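Side-chain contacts in S-adenosylmethionine:2-demethylmenaquinone methyltransferase (Geobacillus kaustophilus, PDB 2PCN), which belongs to the RraA-like family, adopting a compact mixed alpha/beta fold that assembles with two further copies into a trimer: residues 44-47 with 48-52; 70-74 with 75-79; 142-146 with 147-151. All coordinates share one frame; numbering follows the deposited sequence.

How the contacts relate
Along the chain the three contacts follow in series. Contact 1, within helix 44-52, and contact 2, where strand 70-72 leads into helix 74-82, have centres 10 Å apart and touch: Leu-50 CD1 lies 3.9 Å from Leu-72 CD1, and the NH1 atoms of Arg-47 and Arg-75 come within 3.2 Å. Contact 3, the hairpin of strands 141-145 and 148-152, lies across the chain's centre, about 23 Å from contact 1 and 21 Å from contact 2 between centres. Strand 30-38 of the mixed sheet pairs with 141-145 and precedes helix 44-52, while contact 2 starts on a strand of the separate parallel sheet; contact 3 alone reaches another subunit.

Contact 1. Residues 44-47 with 48-52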
loop_
_atom_site.group_PDB
_atom_site.type_symbol
_atom_site.label_atom_id
_atom_site.label_comp_id
_atom_site.label_asym_id
_atom_site.label_seq_id
_atom_site.Cartn_x
_atom_site.Cartn_y
_atom_site.Cartn_z
ATOM N N VAL A 44 -2.525 -23.894 14.018
ATOM C CA VAL A 44 -2.075 -25.282 14.074
ATOM C C VAL A 44 -2.538 -26.033 12.827
ATOM O O VAL A 44 -1.785 -26.812 12.248
ATOM C CB VAL A 44 -2.628 -26.006 15.314
ATOM C CG1 VAL A 44 -2.349 -27.505 15.209
ATOM C CG2 VAL A 44 -1.987 -25.433 16.567
ATOM N N LEU A 45 -3.782 -25.801 12.420
ATOM C CA LEU A 45 -4.315 -26.464 11.240
ATOM C C LEU A 45 -3.713 -25.903 9.959
ATOM O O LEU A 45 -3.694 -26.579 8.932
ATOM C CB LEU A 45 -5.839 -26.349 11.212
ATOM C CG LEU A 45 -6.488 -27.159 12.340
ATOM C CD1 LEU A 45 -7.994 -26.948 12.328
ATOM C CD2 LEU A 45 -6.143 -28.637 12.160
ATOM N N VAL A 46 -3.225 -24.667 10.015
ATOM C CA VAL A 46 -2.588 -24.073 8.843
ATOM C C VAL A 46 -1.287 -24.847 8.645
ATOM O O VAL A 46 -0.944 -25.238 7.530
ATOM C CB VAL A 46 -2.257 -22.578 9.058
ATOM C CG1 VAL A 46 -1.517 -22.029 7.845
ATOM C CG2 VAL A 46 -3.540 -21.792 9.292
ATOM N N ARG A 47 -0.572 -25.079 9.742
ATOM C CA ARG A 47 0.680 -25.819 9.665
ATOM C C ARG A 47 0.464 -27.250 9.189
ATOM O O ARG A 47 1.165 -27.723 8.301
ATOM C CB ARG A 47 1.386 -25.837 11.023
ATOM C CG ARG A 47 2.615 -26.735 11.034
ATOM C CD ARG A 47 3.589 -26.354 12.127
ATOM N NE ARG A 47 4.870 -27.031 11.934
ATOM C CZ ARG A 47 6.035 -26.575 12.380
ATOM N NH1 ARG A 47 6.091 -25.430 13.050
ATOM N NH2 ARG A 47 7.147 -27.260 12.147
ATOM N N GLU A 48 -0.506 -27.942 9.773
ATOM C CA GLU A 48 -0.760 -29.324 9.384
ATOM C C GLU A 48 -1.126 -29.428 7.905
ATOM O O GLU A 48 -0.727 -30.379 7.225
ATOM C CB GLU A 48 -1.865 -29.927 10.255
ATOM C CG GLU A 48 -1.598 -29.761 11.743
ATOM C CD GLU A 48 -2.430 -30.693 12.598
ATOM O OE1 GLU A 48 -3.643 -30.825 12.330
ATOM O OE2 GLU A 48 -1.868 -31.288 13.544
ATOM N N ALA A 49 -1.877 -28.449 7.407
ATOM C CA ALA A 49 -2.266 -28.437 6.004
ATOM C C ALA A 49 -1.021 -28.285 5.127
ATOM O O ALA A 49 -0.825 -29.037 4.166
ATOM C CB ALA A 49 -3.244 -27.285 5.736
ATOM N N LEU A 50 -0.176 -27.317 5.462
ATOM C CA LEU A 50 1.040 -27.081 4.689
ATOM C C LEU A 50 1.965 -28.290 4.673
ATOM O O LEU A 50 2.735 -28.475 3.732
ATOM C CB LEU A 50 1.803 -25.874 5.245
ATOM C CG LEU A 50 1.134 -24.513 5.068
ATOM C CD1 LEU A 50 1.952 -23.443 5.780
ATOM C CD2 LEU A 50 1.005 -24.203 3.581
ATOM N N GLU A 51 1.887 -29.115 5.711
ATOM C CA GLU A 51 2.741 -30.294 5.796
ATOM C C GLU A 51 2.135 -31.507 5.098
ATOM O O GLU A 51 2.814 -32.513 4.914
ATOM C CB GLU A 51 3.008 -30.652 7.262
ATOM C CG GLU A 51 3.550 -29.510 8.103
ATOM C CD GLU A 51 3.705 -29.888 9.565
ATOM O OE1 GLU A 51 2.770 -30.493 10.128
ATOM O OE2 GLU A 51 4.756 -29.568 10.157
ATOM N N THR A 52 0.872 -31.407 4.688
ATOM C CA THR A 52 0.205 -32.541 4.056
ATOM C C THR A 52 -0.425 -32.374 2.672
ATOM O O THR A 52 -0.592 -33.365 1.964
ATOM C CB THR A 52 -0.879 -33.103 4.990
ATOM O OG1 THR A 52 -1.848 -32.082 5.258
ATOM C CG2 THR A 52 -0.255 -33.564 6.305
#
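Arg-47 and Glu-51, one helical turn apart, are joined by a salt bridge, and the arginine can be followed outward to it. Its CB leads away from residues 48-52 overall, yet still touches Glu-48 N at 3.1 Å. CG, anti to the backbone N (chi1 173°), comes within 3.6 Å of Glu-51 CD, the carboxylate carbon, so the methylene packs against the acid group. The chain stays extended through CD, 3.9 Å from Glu-51 OE2, to NE, which donates to Glu-51 OE2 over 3.1 Å at an almost straight 172°. This oxygen lies at the edge of the guanidinium, close to its plane, whereas the nitrogen approaches from above the carboxylate; the two flat groups stand 81° apart. NE alone bonds to the acid, since NH2 stays 3.9 Å from Glu-51 OE2.

Glu-48 behaves differently. Its CG sits 3.0 Å from Val-44 O, the side chain runs alongside Val-44, and OE1 ends 3.3 Å from Leu-45 CD2, a contact with a methyl group. Beneath these side chains run the regular backbone bonds of the helix, such as Leu-50 N to Val-46 O at 3.0 Å.

The helix connects strands 30-38 and 58-62 in a beta-alpha-beta unit: Val-46 and Ala-49 face Val-37 and Leu-59 on those strands, while Arg-47 and Glu-51 lie against Ile-79 of helix 74-82.

Contact 2. Residues 70-74 with 75-79; sequences ALLGD and RLAQI
Leu-72 and Leu-76 meet with their side chains crossing at a slant, the residue just before the N-cap glycine set against the first turn of helix 74-82. Leu-72 carries its CG anti to the backbone N (chi1 179°), which sends the branched end forward to the helix: CD1 comes 4.1 Å from Leu-76 CB, while CD2 comes 4.3 Å from Ala-77 CB. One leucine thus spreads its two methyl groups over two successive helix residues. Leu-76 in turn reaches back, its CD2 lying 4.0 Å from Leu-71 O.

Next in the chain, Gly-73 occupies the N-cap position. Its carbonyl O accepts from Ala-77 N over 3.0 Å, and Asp-74 O accepts from Gln-78 N over 2.8 Å, so the helical bonding pattern starts at the glycine.

Asp-74 and Arg-75 also lie aslant, without their charged ends meeting. With chi1 at 72°, the carboxylate of Asp-74 folds over the start of the helix, and its OD1 lies 3.1 Å from Arg-75 N. The arginine NE stays 5.4 Å from Asp-74 OD1, and the carboxylate and guanidinium planes are inclined by 52°.

Around this corner, Leu-72 and Leu-76 both pack on Leu-50 of helix 44-52, and Asp-74 N donates to Asp-96 OD2. A bound acetate, probably from the crystallisation liquor, lies about 4 Å from the Arg-75 side chain.

The chemistry divides the corner into a leucine-rich inner side and a charged outer side. A carboxylate beside the first turn should suit the positive end of the helix dipole, while the acetate near the Arg-75 side chain at most hints at a spot where an anion can settle.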
loop_
_atom_site.group_PDB
_atom_site.type_symbol
_atom_site.label_atom_id
_atom_site.label_comp_id
_atom_site.label_asym_id
_atom_site.label_seq_id
_atom_site.Cartn_x
_atom_site.Cartn_y
_atom_site.Cartn_z
ATOM N N ALA A 70 -0.616 -13.139 13.577
ATOM C CA ALA A 70 -0.164 -13.585 12.269
ATOM C C ALA A 70 -0.541 -15.063 12.173
ATOM O O ALA A 70 -0.531 -15.773 13.181
ATOM C CB ALA A 70 1.343 -13.414 12.156
ATOM N N LEU A 71 -0.883 -15.532 10.979
ATOM C CA LEU A 71 -1.253 -16.940 10.812
ATOM C C LEU A 71 -0.167 -17.719 10.073
ATOM O O LEU A 71 -0.194 -18.951 10.006
ATOM C CB LEU A 71 -2.584 -17.052 10.059
ATOM C CG LEU A 71 -3.815 -16.514 10.802
ATOM C CD1 LEU A 71 -5.033 -16.582 9.896
ATOM C CD2 LEU A 71 -4.055 -17.330 12.067
ATOM N N LEU A 72 0.796 -16.993 9.521
ATOM C CA LEU A 72 1.885 -17.626 8.793
ATOM C C LEU A 72 3.161 -16.812 8.936
ATOM O O LEU A 72 3.132 -15.575 8.880
ATOM C CB LEU A 72 1.509 -17.777 7.315
ATOM C CG LEU A 72 2.551 -18.411 6.387
ATOM C CD1 LEU A 72 1.920 -19.538 5.587
ATOM C CD2 LEU A 72 3.116 -17.352 5.467
ATOM N N GLY A 73 4.269 -17.524 9.143
ATOM C CA GLY A 73 5.570 -16.900 9.293
ATOM C C GLY A 73 6.580 -17.576 8.384
ATOM O O GLY A 73 6.203 -18.386 7.540
ATOM N N ASP A 74 7.864 -17.279 8.560
ATOM C CA ASP A 74 8.871 -17.868 7.685
ATOM C C ASP A 74 9.022 -19.383 7.816
ATOM O O ASP A 74 9.329 -20.056 6.834
ATOM C CB ASP A 74 10.223 -17.169 7.874
ATOM C CG ASP A 74 10.882 -17.507 9.190
ATOM O OD1 ASP A 74 10.192 -17.490 10.227
ATOM O OD2 ASP A 74 12.103 -17.777 9.184
ATOM N N ARG A 75 8.801 -19.928 9.010
ATOM C CA ARG A 75 8.918 -21.375 9.189
ATOM C C ARG A 75 7.897 -22.096 8.320
ATOM O O ARG A 75 8.233 -23.038 7.599
ATOM C CB ARG A 75 8.693 -21.765 10.648
ATOM C CG ARG A 75 9.777 -21.306 11.606
ATOM C CD ARG A 75 9.437 -21.759 13.011
ATOM N NE ARG A 75 8.118 -21.280 13.414
ATOM C CZ ARG A 75 7.284 -21.959 14.195
ATOM N NH1 ARG A 75 7.627 -23.154 14.659
ATOM N NH2 ARG A 75 6.104 -21.443 14.510
ATOM N N LEU A 76 6.645 -21.659 8.399
ATOM C CA LEU A 76 5.585 -22.276 7.608
ATOM C C LEU A 76 5.750 -21.999 6.121
ATOM O O LEU A 76 5.445 -22.857 5.291
ATOM C CB LEU A 76 4.210 -21.800 8.097
ATOM C CG LEU A 76 3.618 -22.636 9.243
ATOM C CD1 LEU A 76 4.617 -22.766 10.375
ATOM C CD2 LEU A 76 2.327 -21.993 9.733
ATOM N N ALA A 77 6.224 -20.806 5.776
ATOM C CA ALA A 77 6.431 -20.475 4.368
ATOM C C ALA A 77 7.534 -21.389 3.831
ATOM O O ALA A 77 7.496 -21.829 2.684
ATOM C CB ALA A 77 6.839 -19.012 4.219
ATOM N N GLN A 78 8.511 -21.676 4.682
ATOM C CA GLN A 78 9.618 -22.549 4.308
ATOM C C GLN A 78 9.082 -23.945 3.993
ATOM O O GLN A 78 9.511 -24.585 3.029
ATOM C CB GLN A 78 10.622 -22.612 5.455
ATOM C CG GLN A 78 11.867 -23.423 5.173
ATOM C CD GLN A 78 12.875 -23.304 6.297
ATOM O OE1 GLN A 78 12.623 -23.739 7.419
ATOM N NE2 GLN A 78 14.019 -22.701 6.004
ATOM N N ILE A 79 8.144 -24.419 4.809
ATOM C CA ILE A 79 7.553 -25.733 4.584
ATOM C C ILE A 79 6.872 -25.719 3.220
ATOM O O ILE A 79 6.998 -26.663 2.438
ATOM C CB ILE A 79 6.501 -26.078 5.672
ATOM C CG1 ILE A 79 7.180 -26.203 7.037
ATOM C CG2 ILE A 79 5.780 -27.374 5.315
ATOM C CD1 ILE A 79 6.213 -26.422 8.176
#

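Contact 3. Residues 142-146 with 147-151; sequences VYADA and DGVVV
Asp-147 opens the second half of the hairpin with its backbone N bonded to Asp-145 OD1 over 2.9 Å, which makes an Asx turn. The donor comes from above the carboxylate plane. Gly-148 N reaches the same oxygen over 3.2 Å, nearly end-on to its C-O bond, so OD1 is held by two successive amides; a chi1 of 69° at Asp-145 swings the carboxylate across the turn to meet them. Thr-3 OG1 bonds to this oxygen as well.

Val-149 lies on the face shared with Val-142 and Ala-144. Its CG1 presses to 3.5 Å from Val-142 CG2, tighter than an ordinary van der Waals contact, while its CG2 lies 3.8 Å from Ala-144 CB. Val-150, on the other face, forms a hydrogen-bonded antiparallel pair with Tyr-143 and brings CG2 3.8 Å from Tyr-143 CB; the phenol OH is bonded to Leu-156 N. Val-151 returns to the first face, its CG2 4.1 Å from Val-142 CG2.

A water bridges the two acids, donating to Asp-145 OD2 at 2.8 Å and to Asp-147 OD2 at 2.6 Å, which probably offsets the repulsion between the carboxylates. The hairpin thus joins an apolar ladder of valines, alanine and tyrosine to an acidic turn, whose Asp-147 bonds to Asp-96 N and Ser-97 OG of the second subunit.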
loop_
_atom_site.group_PDB
_atom_site.type_symbol
_atom_site.label_atom_id
_atom_site.label_comp_id
_atom_site.label_asym_id
_atom_site.label_seq_id
_atom_site.Cartn_x
_atom_site.Cartn_y
_atom_site.Cartn_z
ATOM N N VAL A 142 -7.646 -21.678 -8.083
ATOM C CA VAL A 142 -7.469 -20.250 -7.870
ATOM C C VAL A 142 -6.283 -19.714 -8.668
ATOM O O VAL A 142 -5.243 -20.362 -8.777
ATOM C CB VAL A 142 -7.278 -19.930 -6.365
ATOM C CG1 VAL A 142 -6.032 -20.624 -5.831
ATOM C CG2 VAL A 142 -7.194 -18.425 -6.157
ATOM N N TYR A 143 -6.459 -18.530 -9.236
ATOM C CA TYR A 143 -5.420 -17.883 -10.026
ATOM C C TYR A 143 -5.192 -16.512 -9.410
ATOM O O TYR A 143 -6.140 -15.755 -9.197
ATOM C CB TYR A 143 -5.880 -17.729 -11.475
ATOM C CG TYR A 143 -6.245 -19.040 -12.136
ATOM C CD1 TYR A 143 -5.276 -19.827 -12.755
ATOM C CD2 TYR A 143 -7.556 -19.509 -12.110
ATOM C CE1 TYR A 143 -5.604 -21.053 -13.334
ATOM C CE2 TYR A 143 -7.896 -20.732 -12.685
ATOM C CZ TYR A 143 -6.917 -21.499 -13.295
ATOM O OH TYR A 143 -7.257 -22.705 -13.868
ATOM N N ALA A 144 -3.941 -16.198 -9.109
ATOM C CA ALA A 144 -3.632 -14.913 -8.510
ATOM C C ALA A 144 -2.457 -14.216 -9.174
ATOM O O ALA A 144 -1.534 -14.857 -9.677
ATOM C CB ALA A 144 -3.351 -15.092 -7.021
ATOM N N ASP A 145 -2.510 -12.891 -9.182
ATOM C CA ASP A 145 -1.426 -12.095 -9.731
ATOM C C ASP A 145 -1.551 -10.660 -9.246
ATOM O O ASP A 145 -2.364 -10.363 -8.368
ATOM C CB ASP A 145 -1.376 -12.174 -11.270
ATOM C CG ASP A 145 -2.537 -11.477 -11.948
ATOM O OD1 ASP A 145 -3.362 -10.846 -11.256
ATOM O OD2 ASP A 145 -2.614 -11.560 -13.193
ATOM N N ALA A 146 -0.734 -9.777 -9.807
ATOM C CA ALA A 146 -0.724 -8.372 -9.416
ATOM C C ALA A 146 -2.057 -7.638 -9.563
ATOM O O ALA A 146 -2.278 -6.625 -8.897
ATOM C CB ALA A 146 0.363 -7.632 -10.197
ATOM N N ASP A 147 -2.942 -8.134 -10.423
ATOM C CA ASP A 147 -4.230 -7.470 -10.630
ATOM C C ASP A 147 -5.365 -7.962 -9.737
ATOM O O ASP A 147 -6.323 -7.231 -9.490
ATOM C CB ASP A 147 -4.657 -7.583 -12.094
ATOM C CG ASP A 147 -3.717 -6.849 -13.024
ATOM O OD1 ASP A 147 -3.248 -5.757 -12.644
ATOM O OD2 ASP A 147 -3.459 -7.354 -14.136
ATOM N N GLY A 148 -5.266 -9.194 -9.254
ATOM C CA GLY A 148 -6.324 -9.707 -8.403
ATOM C C GLY A 148 -6.298 -11.209 -8.230
ATOM O O GLY A 148 -5.289 -11.864 -8.499
ATOM N N VAL A 149 -7.422 -11.753 -7.777
ATOM C CA VAL A 149 -7.559 -13.184 -7.543
ATOM C C VAL A 149 -8.912 -13.663 -8.057
ATOM O O VAL A 149 -9.947 -13.086 -7.731
ATOM C CB VAL A 149 -7.465 -13.500 -6.034
ATOM C CG1 VAL A 149 -7.641 -14.998 -5.803
ATOM C CG2 VAL A 149 -6.127 -13.016 -5.481
ATOM N N VAL A 150 -8.897 -14.719 -8.865
ATOM C CA VAL A 150 -10.121 -15.277 -9.416
ATOM C C VAL A 150 -10.174 -16.777 -9.156
ATOM O O VAL A 150 -9.142 -17.451 -9.137
ATOM C CB VAL A 150 -10.233 -15.006 -10.933
ATOM C CG1 VAL A 150 -10.201 -13.503 -11.184
ATOM C CG2 VAL A 150 -9.106 -15.701 -11.684
ATOM N N VAL A 151 -11.383 -17.288 -8.955
ATOM C CA VAL A 151 -11.582 -18.701 -8.657
ATOM C C VAL A 151 -12.514 -19.392 -9.647
ATOM O O VAL A 151 -13.591 -18.887 -9.955
ATOM C CB VAL A 151 -12.173 -18.870 -7.242
ATOM C CG1 VAL A 151 -12.400 -20.341 -6.942
ATOM C CG2 VAL A 151 -11.242 -18.244 -6.214
HETATM O O HOH W 1 -3.515 -9.734 -15.139
#